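Local atomic coordinates of ethanolamine utilization protein EutL (Clostridium perfringens E str. JGS1987, PDB entry 4TME), a protein that forms part of the shell of the ethanolamine-utilization bacterial microcompartment and binds ethanolamine, which probably controls the opening of its pores allosterically. Residues Ala93-Arg96 against Ser97-Ala101. Residues are numbered along the deposited sequence; the frame is centred on the assembly and turned at random. Where two conformers were deposited one is given.
Sequences AEVR and SGLNA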
loop_
_atom_site.group_PDB
_atom_site.type_symbol
_atom_site.label_atom_id
_atom_site.label_comp_id
_atom_site.label_asym_id
_atom_site.label_seq_id
_atom_site.Cartn_x
_atom_site.Cartn_y
_atom_site.Cartn_z
ATOM N N ALA C 93 -26.139 4.309 22.836
ATOM C CA ALA C 93 -25.759 5.345 23.792
ATOM C C ALA C 93 -24.277 5.243 24.179
ATOM O O ALA C 93 -23.586 6.250 24.269
ATOM C CB ALA C 93 -26.626 5.274 25.040
ATOM N N GLU C 94 -23.780 4.035 24.390
ATOM C CA GLU C 94 -22.375 3.894 24.765
ATOM C C GLU C 94 -21.448 4.249 23.595
ATOM O O GLU C 94 -20.438 4.928 23.796
ATOM C CB GLU C 94 -22.077 2.482 25.275
ATOM C CG GLU C 94 -22.621 2.204 26.699
ATOM C CD GLU C 94 -22.066 3.133 27.790
ATOM O OE1 GLU C 94 -22.729 3.275 28.855
ATOM O OE2 GLU C 94 -20.967 3.702 27.614
ATOM N N VAL C 95 -21.792 3.779 22.400
ATOM C CA VAL C 95 -21.055 4.149 21.204
ATOM C C VAL C 95 -21.008 5.664 21.052
ATOM O O VAL C 95 -19.949 6.245 20.857
ATOM C CB VAL C 95 -21.668 3.515 19.966
ATOM C CG1 VAL C 95 -21.077 4.115 18.700
ATOM C CG2 VAL C 95 -21.452 2.010 20.021
ATOM N N ARG C 96 -22.164 6.302 21.189
ATOM C CA ARG C 96 -22.272 7.749 21.070
ATOM C C ARG C 96 -21.351 8.447 22.087
ATOM O O ARG C 96 -20.649 9.403 21.759
ATOM C CB ARG C 96 -23.743 8.124 21.257
ATOM C CG ARG C 96 -24.187 9.519 20.999
ATOM C CD ARG C 96 -25.658 9.474 21.454
ATOM N NE ARG C 96 -26.514 10.607 21.160
ATOM C CZ ARG C 96 -26.472 11.761 21.803
ATOM N NH1 ARG C 96 -25.547 11.957 22.734
ATOM N NH2 ARG C 96 -27.338 12.729 21.489
ATOM N N SER C 97 -21.303 7.944 23.319
ATOM C CA SER C 97 -20.443 8.527 24.343
ATOM C C SER C 97 -18.975 8.347 23.948
ATOM O O SER C 97 -18.151 9.272 24.059
ATOM C CB SER C 97 -20.740 7.877 25.701
ATOM O OG SER C 97 -19.854 8.349 26.693
ATOM N N GLY C 98 -18.666 7.169 23.425
ATOM C CA GLY C 98 -17.317 6.887 22.954
ATOM C C GLY C 98 -16.875 7.799 21.807
ATOM O O GLY C 98 -15.743 8.304 21.803
ATOM N N LEU C 99 -17.762 8.028 20.835
ATOM C CA LEU C 99 -17.418 8.863 19.691
ATOM C C LEU C 99 -17.245 10.321 20.135
ATOM O O LEU C 99 -16.346 11.006 19.664
ATOM C CB LEU C 99 -18.485 8.763 18.604
ATOM C CG LEU C 99 -18.529 7.461 17.798
ATOM C CD1 LEU C 99 -19.805 7.409 16.944
ATOM C CD2 LEU C 99 -17.286 7.317 16.907
ATOM N N ASN C 100 -18.081 10.798 21.046
ATOM C CA ASN C 100 -17.924 12.162 21.520
ATOM C C ASN C 100 -16.557 12.340 22.201
ATOM O O ASN C 100 -15.879 13.346 21.979
ATOM C CB ASN C 100 -19.075 12.553 22.450
ATOM C CG ASN C 100 -20.328 12.978 21.664
ATOM O OD1 ASN C 100 -20.307 13.985 20.962
ATOM N ND2 ASN C 100 -21.408 12.191 21.761
ATOM N N ALA C 101 -16.121 11.344 22.978
ATOM C CA ALA C 101 -14.803 11.440 23.627
ATOM C C ALA C 101 -13.670 11.424 22.602
ATOM O O ALA C 101 -12.636 12.089 22.796
ATOM C CB ALA C 101 -14.627 10.309 24.645
#
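N100 folds back along the helix onto the carbonyl of R96, one turn earlier. Its CB lies 3.6 Å from R96 O, and CG is just as near. CG stands beside the backbone N (chi1 -81°), which brings it close to the R96 carbonyl, and the rotation about CB-CG then presents ND2 to R96 O at 2.9 Å. That bond is weak, bent to 126° at the hydrogen, whereas the backbone N of N100 makes the straighter bond to the same oxygen, at 3.0 Å. R96 O thus accepts two donors from one residue, which suits asparagine, whose short side chain carries an N-H donor. ND2 also lies 3.9 Å from CG of R96, whose extended aliphatic chain runs alongside; the guanidinium and amide planes stand 57° apart. The chain's length lets NH2 of R96 hydrogen-bond to L218 O of a second subunit, whose F217 packs on R96, L99 and N100. R96 and N100 sit on helix 92-106, within the first BMC domain, with regular i to i+4 bonds such as G98 N to E94 O. On the face toward strand 10-16, V95 and L99 point the same way, and in the conformer given CG1 of V95 meets CD1 of L99 at 3.9 Å; these branched apolar residues suit packing against I15, and L99 also touches V13. The longer E94 directs OE2 to the backbone N of E59, an acceptor matched to a main-chain donor.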